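Local coordinates for protein endosialidase (Enterobacteria phage phi92, PDB 4HIZ) that cleaves polysialic acid chains internally, acting as a phage endosialidase with endo activity on alpha2,8- and alpha2,9-linked sialic acid polymers, at residues 70-76 / 517-523; 121-125 / 532-536; 480-484 / 524-528. All coordinates share one frame; numbering follows the deposited sequence.

Contact 1 (70-76 / 517-523); sequences DGNLTKI and LYSYRLK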
ATOM      1  N   ASP A  70       4.737  29.167 -12.203  1.00 14.51           N
ATOM      2  CA  ASP A  70       5.294  27.831 -12.373  1.00 15.55           C
ATOM      3  C   ASP A  70       5.247  27.121 -11.019  1.00 14.34           C
ATOM      4  O   ASP A  70       6.253  26.975 -10.326  1.00 13.19           O
ATOM      5  CB  ASP A  70       6.714  27.931 -12.940  1.00 20.49           C
ATOM      6  CG  ASP A  70       6.729  28.544 -14.340  1.00 27.76           C
ATOM      7  OD1 ASP A  70       5.785  28.271 -15.125  1.00 31.34           O
ATOM      8  OD2 ASP A  70       7.669  29.304 -14.660  1.00 30.58           O
ATOM      9  N   GLY A  71       4.052  26.709 -10.635  1.00 14.81           N
ATOM     10  CA  GLY A  71       3.815  26.108  -9.329  1.00 14.39           C
ATOM     11  C   GLY A  71       2.738  25.043  -9.490  1.00 14.98           C
ATOM     12  O   GLY A  71       1.846  25.186 -10.328  1.00 17.55           O
ATOM     13  N   ASN A  72       2.826  23.982  -8.699  1.00 13.42           N
ATOM     14  CA  ASN A  72       1.860  22.888  -8.762  1.00 14.40           C
ATOM     15  C   ASN A  72       1.633  22.258  -7.408  1.00 13.21           C
ATOM     16  O   ASN A  72       2.501  22.327  -6.536  1.00 13.41           O
ATOM     17  CB  ASN A  72       2.350  21.815  -9.745  1.00 20.76           C
ATOM     18  CG  ASN A  72       2.193  22.255 -11.177  1.00 32.18           C
ATOM     19  OD1 ASN A  72       1.085  22.231 -11.723  1.00 38.85           O
ATOM     20  ND2 ASN A  72       3.286  22.682 -11.793  1.00 35.75           N
ATOM     21  N   LEU A  73       0.482  21.606  -7.250  1.00 12.02           N
ATOM     22  CA  LEU A  73       0.065  21.086  -5.943  1.00 11.06           C
ATOM     23  C   LEU A  73       0.250  19.578  -5.923  1.00 11.90           C
ATOM     24  O   LEU A  73      -0.076  18.911  -6.906  1.00 12.31           O
ATOM     25  CB  LEU A  73      -1.417  21.407  -5.695  1.00 11.52           C
ATOM     26  CG  LEU A  73      -1.942  21.113  -4.294  1.00 10.92           C
ATOM     27  CD1 LEU A  73      -1.320  22.109  -3.261  1.00 10.92           C
ATOM     28  CD2 LEU A  73      -3.489  21.206  -4.248  1.00 12.24           C
ATOM     29  N   THR A  74       0.739  19.049  -4.803  1.00 10.77           N
ATOM     30  CA  THR A  74       0.887  17.611  -4.627  1.00 10.53           C
ATOM     31  C   THR A  74       0.244  17.234  -3.306  1.00 10.61           C
ATOM     32  O   THR A  74       0.414  17.955  -2.317  1.00 10.97           O
ATOM     33  CB  THR A  74       2.414  17.245  -4.565  1.00 11.41           C
ATOM     34  OG1 THR A  74       3.012  17.530  -5.843  1.00 12.45           O
ATOM     35  CG2 THR A  74       2.630  15.747  -4.241  1.00 12.82           C
ATOM     36  N   LYS A  75      -0.484  16.122  -3.256  1.00  9.56           N
ATOM     37  CA  LYS A  75      -0.985  15.604  -1.965  1.00  9.46           C
ATOM     38  C   LYS A  75       0.125  14.794  -1.308  1.00  9.85           C
ATOM     39  O   LYS A  75       0.750  13.968  -1.988  1.00  9.87           O
ATOM     40  CB  LYS A  75      -2.216  14.700  -2.213  1.00 10.33           C
ATOM     41  CG  LYS A  75      -2.877  14.258  -0.913  1.00 10.49           C
ATOM     42  CD  LYS A  75      -4.240  13.582  -1.205  1.00 11.38           C
ATOM     43  CE  LYS A  75      -4.959  13.291   0.132  1.00 12.21           C
ATOM     44  NZ  LYS A  75      -6.344  12.729  -0.168  1.00 13.01           N
ATOM     45  N   ILE A  76       0.419  15.025  -0.030  1.00  9.15           N
ATOM     46  CA  ILE A  76       1.628  14.416   0.583  1.00  9.36           C
ATOM     47  C   ILE A  76       1.353  13.488   1.772  1.00  9.53           C
ATOM     48  O   ILE A  76       2.256  12.792   2.204  1.00 10.93           O
ATOM     49  CB  ILE A  76       2.691  15.478   0.981  1.00  9.16           C
ATOM     50  CG1 ILE A  76       2.273  16.236   2.271  1.00  9.09           C
ATOM     51  CG2 ILE A  76       2.925  16.453  -0.211  1.00 10.42           C
ATOM     52  CD1 ILE A  76       3.446  17.152   2.787  1.00  9.87           C
ATOM     53  N   LEU A 517      -2.382  16.454   4.154  1.00  9.28           N
ATOM     54  CA  LEU A 517      -1.490  17.566   3.797  1.00  8.89           C
ATOM     55  C   LEU A 517      -1.191  17.612   2.306  1.00  9.16           C
ATOM     56  O   LEU A 517      -1.199  16.565   1.631  1.00 10.20           O
ATOM     57  CB  LEU A 517      -0.148  17.449   4.564  1.00 10.22           C
ATOM     58  CG  LEU A 517      -0.299  17.319   6.068  1.00 10.93           C
ATOM     59  CD1 LEU A 517       1.099  17.175   6.687  1.00 12.16           C
ATOM     60  CD2 LEU A 517      -1.010  18.562   6.668  1.00 10.26           C
ATOM     61  N   TYR A 518      -0.926  18.817   1.827  1.00  8.66           N
ATOM     62  CA  TYR A 518      -0.593  19.111   0.436  1.00  9.47           C
ATOM     63  C   TYR A 518       0.634  20.007   0.404  1.00  9.51           C
ATOM     64  O   TYR A 518       0.911  20.732   1.371  1.00 10.94           O
ATOM     65  CB  TYR A 518      -1.762  19.849  -0.256  1.00  9.27           C
ATOM     66  CG  TYR A 518      -3.012  18.974  -0.332  1.00  9.51           C
ATOM     67  CD1 TYR A 518      -3.856  18.828   0.786  1.00  9.52           C
ATOM     68  CD2 TYR A 518      -3.306  18.274  -1.503  1.00  9.62           C
ATOM     69  CE1 TYR A 518      -4.980  18.003   0.734  1.00  9.48           C
ATOM     70  CE2 TYR A 518      -4.458  17.457  -1.579  1.00  9.79           C
ATOM     71  CZ  TYR A 518      -5.253  17.302  -0.462  1.00 10.25           C
ATOM     72  OH  TYR A 518      -6.369  16.483  -0.493  1.00 11.42           O
ATOM     73  N   SER A 519       1.365  19.954  -0.716  1.00  8.71           N
ATOM     74  CA  SER A 519       2.518  20.835  -0.919  1.00  9.87           C
ATOM     75  C   SER A 519       2.380  21.569  -2.249  1.00 10.86           C
ATOM     76  O   SER A 519       2.233  20.922  -3.311  1.00 11.61           O
ATOM     77  CB  SER A 519       3.772  19.978  -0.931  1.00  9.61           C
ATOM     78  OG  SER A 519       4.904  20.744  -1.335  1.00 10.43           O
ATOM     79  N   TYR A 520       2.385  22.902  -2.197  1.00 11.01           N
ATOM     80  CA  TYR A 520       2.394  23.693  -3.416  1.00 10.75           C
ATOM     81  C   TYR A 520       3.850  24.067  -3.657  1.00  9.95           C
ATOM     82  O   TYR A 520       4.467  24.808  -2.845  1.00 10.17           O
ATOM     83  CB  TYR A 520       1.553  24.957  -3.241  1.00 11.34           C
ATOM     84  CG  TYR A 520       1.477  25.797  -4.481  1.00 12.12           C
ATOM     85  CD1 TYR A 520       0.553  25.502  -5.500  1.00 13.56           C
ATOM     86  CD2 TYR A 520       2.326  26.894  -4.654  1.00 13.00           C
ATOM     87  CE1 TYR A 520       0.489  26.307  -6.663  1.00 14.56           C
ATOM     88  CE2 TYR A 520       2.256  27.691  -5.795  1.00 13.75           C
ATOM     89  CZ  TYR A 520       1.340  27.414  -6.778  1.00 15.11           C
ATOM     90  OH  TYR A 520       1.303  28.251  -7.891  1.00 16.79           O
ATOM     91  N   ARG A 521       4.427  23.534  -4.738  1.00  9.92           N
ATOM     92  CA  ARG A 521       5.859  23.703  -5.003  1.00 10.24           C
ATOM     93  C   ARG A 521       5.984  24.731  -6.134  1.00 11.16           C
ATOM     94  O   ARG A 521       5.479  24.514  -7.258  1.00 11.19           O
ATOM     95  CB  ARG A 521       6.482  22.372  -5.438  1.00  9.50           C
ATOM     96  CG  ARG A 521       7.981  22.519  -5.699  1.00  9.79           C
ATOM     97  CD  ARG A 521       8.650  21.172  -6.128  1.00 10.11           C
ATOM     98  NE  ARG A 521       8.411  20.835  -7.529  1.00 11.70           N
ATOM     99  CZ  ARG A 521       9.090  19.870  -8.160  1.00 12.94           C
ATOM    100  NH1 ARG A 521       9.946  19.109  -7.490  1.00 12.88           N
ATOM    101  NH2 ARG A 521       8.867  19.624  -9.454  1.00 12.82           N
ATOM    102  N   LEU A 522       6.631  25.851  -5.809  1.00 10.80           N
ATOM    103  CA  LEU A 522       6.696  27.032  -6.668  1.00 10.88           C
ATOM    104  C   LEU A 522       8.135  27.316  -7.111  1.00 11.39           C
ATOM    105  O   LEU A 522       9.067  27.435  -6.269  1.00 11.47           O
ATOM    106  CB  LEU A 522       6.153  28.275  -5.906  1.00 11.46           C
ATOM    107  CG  LEU A 522       6.285  29.599  -6.675  1.00 13.02           C
ATOM    108  CD1 LEU A 522       5.384  29.611  -7.906  1.00 14.16           C
ATOM    109  CD2 LEU A 522       5.874  30.772  -5.753  1.00 14.11           C
ATOM    110  N   LYS A 523       8.349  27.442  -8.419  1.00 11.04           N
ATOM    111  CA  LYS A 523       9.677  27.812  -8.951  1.00 11.31           C
ATOM    112  C   LYS A 523      10.057  29.238  -8.549  1.00 13.05           C
ATOM    113  O   LYS A 523       9.297  30.184  -8.780  1.00 14.81           O
ATOM    114  CB  LYS A 523       9.657  27.663 -10.483  1.00 13.08           C
ATOM    115  CG  LYS A 523      10.885  28.190 -11.213  1.00 14.00           C
ATOM    116  CD  LYS A 523      10.776  27.753 -12.684  1.00 15.73           C
ATOM    117  CE  LYS A 523      11.975  28.179 -13.514  1.00 18.01           C
ATOM    118  NZ  LYS A 523      12.158  29.642 -13.445  1.00 18.41           N
TER
HETATM  119  O   HOH W   1       9.462  30.970 -13.408  1.00 34.34           O

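Contact 2 (121-125 / 532-536); sequences DDGQT and RDFKY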
ATOM      1  N   ASP A 121      13.104  13.690  -2.717  1.00 11.16           N
ATOM      2  CA  ASP A 121      13.173  13.959  -4.160  1.00 11.10           C
ATOM      3  C   ASP A 121      12.566  15.324  -4.536  1.00 11.54           C
ATOM      4  O   ASP A 121      11.832  15.441  -5.534  1.00 11.59           O
ATOM      5  CB  ASP A 121      12.504  12.813  -4.950  1.00 11.65           C
ATOM      6  CG  ASP A 121      11.112  12.506  -4.464  1.00 12.58           C
ATOM      7  OD1 ASP A 121      10.461  13.402  -3.846  1.00 12.40           O
ATOM      8  OD2 ASP A 121      10.628  11.366  -4.773  1.00 14.73           O
ATOM      9  N   ASP A 122      12.901  16.355  -3.748  1.00 10.78           N
ATOM     10  CA  ASP A 122      12.487  17.704  -4.063  1.00 11.22           C
ATOM     11  C   ASP A 122      10.966  17.878  -3.982  1.00 11.02           C
ATOM     12  O   ASP A 122      10.416  18.789  -4.606  1.00 12.01           O
ATOM     13  CB  ASP A 122      13.073  18.181  -5.410  1.00 11.83           C
ATOM     14  CG  ASP A 122      14.595  18.252  -5.356  1.00 14.52           C
ATOM     15  OD1 ASP A 122      15.118  18.853  -4.405  1.00 14.82           O
ATOM     16  OD2 ASP A 122      15.282  17.670  -6.196  1.00 15.35           O
ATOM     17  N   GLY A 123      10.306  17.015  -3.210  1.00 10.31           N
ATOM     18  CA  GLY A 123       8.883  17.193  -2.916  1.00  9.88           C
ATOM     19  C   GLY A 123       7.986  16.439  -3.882  1.00 10.36           C
ATOM     20  O   GLY A 123       6.772  16.702  -3.912  1.00 11.61           O
ATOM     21  N   GLN A 124       8.558  15.531  -4.683  1.00 10.23           N
ATOM     22  CA  GLN A 124       7.693  14.744  -5.560  1.00  9.46           C
ATOM     23  C   GLN A 124       6.980  13.646  -4.810  1.00 11.15           C
ATOM     24  O   GLN A 124       5.793  13.411  -5.059  1.00 12.79           O
ATOM     25  CB  GLN A 124       8.545  14.100  -6.678  1.00  9.09           C
ATOM     26  CG  GLN A 124       9.135  15.159  -7.574  1.00 10.60           C
ATOM     27  CD  GLN A 124       9.898  14.526  -8.732  1.00 12.30           C
ATOM     28  OE1 GLN A 124       9.281  14.147  -9.740  1.00 12.35           O
ATOM     29  NE2 GLN A 124      11.220  14.375  -8.582  1.00 13.27           N
ATOM     30  N   THR A 125       7.695  12.939  -3.929  1.00 11.06           N
ATOM     31  CA  THR A 125       7.103  11.848  -3.154  1.00 11.01           C
ATOM     32  C   THR A 125       7.514  11.956  -1.702  1.00 10.29           C
ATOM     33  O   THR A 125       8.569  12.523  -1.379  1.00 10.94           O
ATOM     34  CB  THR A 125       7.484  10.415  -3.658  1.00 12.76           C
ATOM     35  OG1 THR A 125       8.871  10.133  -3.397  1.00 13.76           O
ATOM     36  CG2 THR A 125       7.174  10.242  -5.168  1.00 15.02           C
ATOM     37  N   ARG A 532      14.271  16.951 -13.473  1.00 12.55           N
ATOM     38  CA  ARG A 532      14.442  15.866 -12.532  1.00 13.04           C
ATOM     39  C   ARG A 532      13.110  15.156 -12.268  1.00 12.19           C
ATOM     40  O   ARG A 532      13.042  14.250 -11.417  1.00 12.15           O
ATOM     41  CB  ARG A 532      14.974  16.409 -11.196  1.00 12.63           C
ATOM     42  CG  ARG A 532      16.514  16.662 -11.132  1.00 13.72           C
ATOM     43  CD  ARG A 532      16.847  17.974 -11.784  1.00 13.35           C
ATOM     44  NE  ARG A 532      18.292  18.280 -11.889  1.00 12.87           N
ATOM     45  CZ  ARG A 532      18.936  19.115 -11.081  1.00 13.47           C
ATOM     46  NH1 ARG A 532      18.299  19.680 -10.049  1.00 13.90           N
ATOM     47  NH2 ARG A 532      20.215  19.381 -11.299  1.00 14.22           N
ATOM     48  N   ASP A 533      12.044  15.574 -12.947  1.00 12.20           N
ATOM     49  CA  ASP A 533      10.722  15.099 -12.549  1.00 12.68           C
ATOM     50  C   ASP A 533      10.457  13.689 -13.076  1.00 12.29           C
ATOM     51  O   ASP A 533      10.980  13.306 -14.140  1.00 12.96           O
ATOM     52  CB  ASP A 533       9.618  16.065 -13.021  1.00 15.45           C
ATOM     53  CG  ASP A 533       9.572  17.364 -12.195  1.00 22.33           C
ATOM     54  OD1 ASP A 533      10.193  17.467 -11.114  1.00 19.62           O
ATOM     55  OD2 ASP A 533       8.840  18.291 -12.607  1.00 31.04           O
ATOM     56  N   PHE A 534       9.651  12.919 -12.341  1.00 11.50           N
ATOM     57  CA  PHE A 534       9.184  11.617 -12.838  1.00 10.93           C
ATOM     58  C   PHE A 534       7.742  11.396 -12.482  1.00 11.72           C
ATOM     59  O   PHE A 534       7.218  12.027 -11.554  1.00 12.40           O
ATOM     60  CB  PHE A 534      10.067  10.445 -12.285  1.00 11.38           C
ATOM     61  CG  PHE A 534      10.152  10.419 -10.770  1.00 12.26           C
ATOM     62  CD1 PHE A 534       9.115   9.854 -10.011  1.00 13.28           C
ATOM     63  CD2 PHE A 534      11.252  10.993 -10.100  1.00 14.03           C
ATOM     64  CE1 PHE A 534       9.158   9.861  -8.591  1.00 14.35           C
ATOM     65  CE2 PHE A 534      11.295  10.980  -8.704  1.00 15.32           C
ATOM     66  CZ  PHE A 534      10.261  10.415  -7.961  1.00 15.66           C
ATOM     67  N   LYS A 535       7.084  10.531 -13.259  1.00 11.96           N
ATOM     68  CA  LYS A 535       5.760  10.023 -12.921  1.00 13.94           C
ATOM     69  C   LYS A 535       5.963   8.832 -11.990  1.00 13.04           C
ATOM     70  O   LYS A 535       6.897   8.046 -12.166  1.00 13.86           O
ATOM     71  CB  LYS A 535       5.092   9.536 -14.204  1.00 18.83           C
ATOM     72  CG  LYS A 535       3.632   9.217 -14.007  1.00 30.64           C
ATOM     73  CD  LYS A 535       2.941   8.882 -15.357  1.00 45.11           C
ATOM     74  CE  LYS A 535       3.826   9.222 -16.589  1.00 59.06           C
ATOM     75  NZ  LYS A 535       4.006  10.680 -16.896  1.00 65.96           N
ATOM     76  N   TYR A 536       5.108   8.666 -10.998  1.00 12.89           N
ATOM     77  CA  TYR A 536       5.288   7.498 -10.136  1.00 12.49           C
ATOM     78  C   TYR A 536       4.490   6.336 -10.653  1.00 12.66           C
ATOM     79  O   TYR A 536       3.249   6.427 -10.729  1.00 13.46           O
ATOM     80  CB  TYR A 536       4.831   7.852  -8.737  1.00 12.89           C
ATOM     81  CG  TYR A 536       5.091   6.817  -7.679  1.00 12.58           C
ATOM     82  CD1 TYR A 536       6.260   6.855  -6.910  1.00 12.74           C
ATOM     83  CD2 TYR A 536       4.165   5.827  -7.410  1.00 13.59           C
ATOM     84  CE1 TYR A 536       6.463   5.934  -5.893  1.00 14.11           C
ATOM     85  CE2 TYR A 536       4.370   4.903  -6.407  1.00 14.08           C
ATOM     86  CZ  TYR A 536       5.510   4.982  -5.632  1.00 15.29           C
ATOM     87  OH  TYR A 536       5.696   4.081  -4.619  1.00 17.67           O
TER
HETATM   88  O   HOH W   2      15.800  19.294  -8.590  1.00 16.06           O

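Contact 3 (480-484 / 524-528); sequences KDGWL and ITEHD. With EDO (1,2-ethanediol), chain R.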
ATOM      1  N   LYS A 480      13.916  24.935  -0.757  1.00 10.39           N
ATOM      2  CA  LYS A 480      15.113  24.144  -1.084  1.00 10.81           C
ATOM      3  C   LYS A 480      15.594  24.536  -2.459  1.00 12.38           C
ATOM      4  O   LYS A 480      14.912  24.326  -3.434  1.00 12.87           O
ATOM      5  CB  LYS A 480      14.857  22.635  -1.021  1.00 11.69           C
ATOM      6  CG  LYS A 480      16.133  21.815  -1.404  1.00 12.42           C
ATOM      7  CD  LYS A 480      15.905  20.308  -1.386  1.00 14.79           C
ATOM      8  CE  LYS A 480      17.166  19.547  -1.853  1.00 16.25           C
ATOM      9  NZ  LYS A 480      17.445  19.815  -3.273  1.00 17.54           N
ATOM     10  N   ASP A 481      16.776  25.148  -2.523  1.00 14.55           N
ATOM     11  CA  ASP A 481      17.354  25.574  -3.798  1.00 15.91           C
ATOM     12  C   ASP A 481      16.362  26.422  -4.594  1.00 15.37           C
ATOM     13  O   ASP A 481      15.839  27.427  -4.082  1.00 16.53           O
ATOM     14  CB  ASP A 481      17.884  24.342  -4.592  1.00 19.00           C
ATOM     15  CG  ASP A 481      18.972  23.578  -3.810  1.00 24.29           C
ATOM     16  OD1 ASP A 481      19.974  24.216  -3.413  1.00 26.86           O
ATOM     17  OD2 ASP A 481      18.822  22.354  -3.549  1.00 26.74           O
ATOM     18  N   GLY A 482      16.036  25.972  -5.797  1.00 14.60           N
ATOM     19  CA  GLY A 482      15.152  26.729  -6.673  1.00 13.56           C
ATOM     20  C   GLY A 482      13.665  26.500  -6.531  1.00 12.72           C
ATOM     21  O   GLY A 482      12.903  26.950  -7.382  1.00 12.95           O
ATOM     22  N   TRP A 483      13.255  25.836  -5.454  1.00 11.71           N
ATOM     23  CA  TRP A 483      11.848  25.581  -5.218  1.00 10.66           C
ATOM     24  C   TRP A 483      11.422  26.071  -3.837  1.00 10.61           C
ATOM     25  O   TRP A 483      12.141  25.906  -2.840  1.00 11.88           O
ATOM     26  CB  TRP A 483      11.582  24.065  -5.247  1.00 11.57           C
ATOM     27  CG  TRP A 483      11.705  23.352  -6.551  1.00 13.10           C
ATOM     28  CD1 TRP A 483      12.621  22.376  -6.868  1.00 14.54           C
ATOM     29  CD2 TRP A 483      10.847  23.497  -7.685  1.00 12.52           C
ATOM     30  NE1 TRP A 483      12.363  21.897  -8.143  1.00 14.66           N
ATOM     31  CE2 TRP A 483      11.297  22.592  -8.673  1.00 13.78           C
ATOM     32  CE3 TRP A 483       9.758  24.339  -7.972  1.00 12.66           C
ATOM     33  CZ2 TRP A 483      10.664  22.476  -9.925  1.00 13.80           C
ATOM     34  CZ3 TRP A 483       9.125  24.231  -9.225  1.00 12.99           C
ATOM     35  CH2 TRP A 483       9.588  23.303 -10.186  1.00 13.04           C
ATOM     36  N   LEU A 484      10.250  26.689  -3.775  1.00 10.09           N
ATOM     37  CA  LEU A 484       9.642  27.089  -2.502  1.00 10.59           C
ATOM     38  C   LEU A 484       8.427  26.154  -2.277  1.00 10.67           C
ATOM     39  O   LEU A 484       7.769  25.762  -3.239  1.00 11.45           O
ATOM     40  CB  LEU A 484       9.199  28.548  -2.633  1.00 11.57           C
ATOM     41  CG  LEU A 484       8.353  29.088  -1.461  1.00 12.73           C
ATOM     42  CD1 LEU A 484       8.605  30.619  -1.289  1.00 13.55           C
ATOM     43  CD2 LEU A 484       6.849  28.823  -1.645  1.00 13.15           C
ATOM     44  N   ILE A 524      11.240  29.397  -7.950  1.00 12.92           N
ATOM     45  CA  ILE A 524      11.647  30.713  -7.460  1.00 13.48           C
ATOM     46  C   ILE A 524      13.014  31.185  -7.997  1.00 15.71           C
ATOM     47  O   ILE A 524      13.442  32.294  -7.688  1.00 18.43           O
ATOM     48  CB  ILE A 524      11.677  30.793  -5.883  1.00 14.64           C
ATOM     49  CG1 ILE A 524      12.568  29.669  -5.326  1.00 15.82           C
ATOM     50  CG2 ILE A 524      10.213  30.826  -5.315  1.00 15.01           C
ATOM     51  CD1 ILE A 524      12.913  29.771  -3.871  1.00 17.39           C
ATOM     52  N   THR A 525      13.694  30.359  -8.789  1.00 15.74           N
ATOM     53  CA  THR A 525      14.937  30.775  -9.468  1.00 17.83           C
ATOM     54  C   THR A 525      14.930  30.182 -10.871  1.00 15.87           C
ATOM     55  O   THR A 525      14.056  29.363 -11.188  1.00 16.28           O
ATOM     56  CB  THR A 525      16.252  30.239  -8.783  1.00 22.58           C
ATOM     57  OG1 THR A 525      16.374  28.821  -9.001  1.00 22.91           O
ATOM     58  CG2 THR A 525      16.298  30.532  -7.306  1.00 25.13           C
ATOM     59  N   GLU A 526      15.913  30.542 -11.696  1.00 16.06           N
ATOM     60  CA  GLU A 526      16.052  29.864 -12.986  1.00 17.13           C
ATOM     61  C   GLU A 526      16.390  28.400 -12.738  1.00 17.16           C
ATOM     62  O   GLU A 526      17.170  28.085 -11.832  1.00 18.34           O
ATOM     63  CB  GLU A 526      17.136  30.516 -13.858  1.00 20.39           C
ATOM     64  CG  GLU A 526      16.715  31.906 -14.309  1.00 27.22           C
ATOM     65  CD  GLU A 526      17.567  32.502 -15.428  1.00 38.40           C
ATOM     66  OE1 GLU A 526      18.344  31.770 -16.081  1.00 42.72           O
ATOM     67  OE2 GLU A 526      17.453  33.726 -15.652  1.00 43.48           O
ATOM     68  N   HIS A 527      15.796  27.502 -13.520  1.00 15.76           N
ATOM     69  CA  HIS A 527      16.170  26.101 -13.431  1.00 15.38           C
ATOM     70  C   HIS A 527      17.044  25.727 -14.628  1.00 16.44           C
ATOM     71  O   HIS A 527      16.541  25.315 -15.683  1.00 16.84           O
ATOM     72  CB  HIS A 527      14.901  25.234 -13.329  1.00 15.59           C
ATOM     73  CG  HIS A 527      14.196  25.388 -12.023  1.00 16.16           C
ATOM     74  ND1 HIS A 527      13.008  24.758 -11.737  1.00 17.25           N
ATOM     75  CD2 HIS A 527      14.518  26.113 -10.921  1.00 15.31           C
ATOM     76  CE1 HIS A 527      12.620  25.087 -10.509  1.00 16.43           C
ATOM     77  NE2 HIS A 527      13.526  25.898  -9.989  1.00 15.60           N
ATOM     78  N   ASP A 528      18.351  25.885 -14.438  1.00 16.05           N
ATOM     79  CA  ASP A 528      19.334  25.694 -15.503  1.00 15.79           C
ATOM     80  C   ASP A 528      19.835  24.247 -15.512  1.00 15.94           C
ATOM     81  O   ASP A 528      21.044  23.975 -15.407  1.00 18.21           O
ATOM     82  CB  ASP A 528      20.493  26.692 -15.385  1.00 17.98           C
ATOM     83  CG  ASP A 528      21.208  26.625 -14.039  1.00 22.24           C
ATOM     84  OD1 ASP A 528      20.621  26.137 -13.031  1.00 23.84           O
ATOM     85  OD2 ASP A 528      22.368  27.098 -13.989  1.00 24.39           O
TER
HETATM   86  C1  EDO R 812      19.573  22.089   1.289  1.00 37.07           C
HETATM   87  O1  EDO R 812      19.953  21.116   2.260  1.00 30.82           O
HETATM   88  C2  EDO R 812      19.631  21.536  -0.124  1.00 41.47           C
HETATM   89  O2  EDO R 812      19.963  22.610  -1.003  1.00 46.13           O

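Contact 1 (70-76 / 517-523)
The Y518 ring is overlapped along one side by the aliphatic chain of K75, which runs obliquely across it from CB to CE. CB and CG of K75 both lie 3.6 Å from CE2 of Y518, and K75 CE ends 3.5 Å from the phenol OH. Fully extended beyond CG, with CG anti to the backbone N (chi1 -174°), the lysine leaves the sheet alongside the ring and keeps pace with it as far as the hydroxyl. L73, on the same face, puts CD1 3.8 Å from CB of Y518 and also reaches CB of Y520.

G71 lies beside the Y520 phenol: the tyrosine OH is 3.6 Å from G71 CA, so the phenol lies directly against the backbone. N72 N sits over one face of the same ring. At the far end of the ladder I76 lays CG1 against CB of L517 and CG2 against CB of S519.

Beneath these side chains the two strands form a regular antiparallel ladder. N72 with R521 and T74 with S519 are the hydrogen-bonded pairs, the shortest link being S519 N to T74 O at 2.7 Å; I76 N to L517 O and a nearly straight K523 N to D70 O extend the ladder at its two ends.

Beyond that last bond D70 and K523 lie side by side, a water joining OD2 to NZ, while their salt bridges go to K45 and D42 of the third subunit. This is antiparallel pairing in a four-stranded propeller sheet; 71-75 is outermost in its own chain but is continued by a strand of the second subunit. Its chemistry implies a division of labour: backbone bonds set the register, the L73, K75 and Y518 face meets F534 of the second subunit, and D70 and K523 face the third.

Contact 2 (121-125 / 532-536)
R532 meets the Q124 amide through its backbone, its O accepting a weak bond from Q124 NE2 at 3.4 Å. Its guanidinium reaches the turn indirectly: a water in its plane links NH1 to OD2 of D122, while NE is engaged in a salt bridge to D460 of the third subunit. D533 follows, its CA 3.3 Å from Q124 OE1, with its carboxylate paired to R521.

At F534 the contact tightens. F534 N donates to Q124 OE1 at 2.9 Å, in the carbonyl plane and on a lone pair, and the same oxygen stands over one face of the phenyl ring, offset toward the rim. Amide and ring planes are 44° apart. With chi1 at 56°, CG of F534 lies between the backbone N and the carbonyl carbon, which brings the ring back under the turn; its edge meets D121 OD2 at CZ (3.3 Å) and T125 CG2 at CE1. Y536 ends the walk with CD1 3.9 Å from that methyl.

The Q124 amide is held at both ends, for NE2 also donates to D121 O. D121 in turn accepts T125 N on OD1 and T125 OG1 on OD2, bracing the type I' turn from D121 to Q124. This turn lies in the connection between strands 113-119 and 130-131, and the segment crossing it leads into strand 535-536, which pairs in parallel with a strand of the third subunit.

Contact 3 (480-484 / 524-528)
G482 O is gripped by two donors arriving from opposite faces of its carbonyl plane. I524 N gives a 3.0 Å bond, and H527 NE2 a 2.9 Å bond in which the oxygen lies in the imidazole plane. Both donors lie above the carbonyl plane, off the lone pairs. Since NE2 is the donor, it carries a proton.

The same imidazole turns its edge to W483. CE1 stands over one face of the indole, 3.3 Å from CZ2, in an edge-to-face pair whose six-membered ring and imidazole centroids are 4.5 Å apart with planes at 69°. The bond to G482 O and the indole face together fix how the histidine is rotated, and its backbone N is bonded to D42 of the third subunit. W483 has CG anti to its own carbonyl carbon (chi1 -69°), a torsion that swings the indole round to the histidine although its CB starts off away from this segment; R521 makes a cation-pi contact with it.

I524 CG2 makes an apolar contact with CB of L484 at 3.7 Å. Close packing also sets I524 CD1 near D481 O and T525 OG1 beside G482 CA.

Next out is the type II' turn from K480 to W483, closed by backbone bonds in both directions between those two residues. K480 NZ bridges to D481 OD2 and also to D122; a 1,2-ethanediol, probably from the crystallisation liquor, makes a weak bond to the same D481 carboxylate. The turn connects strands 473-480 and 483-490 into a hairpin, and the 524-528 segment leaves strand 516-523 alongside it, with L484 packing on strands 401-404 and 407-413.

How the contacts relate
Contacts 1 and 3 belong to one antiparallel sheet: strand 516-523 pairs with 71-75 on one side and with 483-490 on the other, L522 N bonding L484 O at 2.8 Å. Contact 2 meets the same strand through R521, whose NH1 reaches D122 O at 2.9 Å and whose NH2 bridges D533 OD1 at 3.0 Å. K480 NZ to D122 OD1, 2.8 Å, ties contact 3 to contact 2. The centres are 11 to 15 Å apart. Each contact touches a neighbouring subunit, and F534 of contact 2 pairs edge-to-face with Y518 of the third subunit, joining contact 2 of one chain to contact 1 of the next. None includes a residue of the observed glycan pockets.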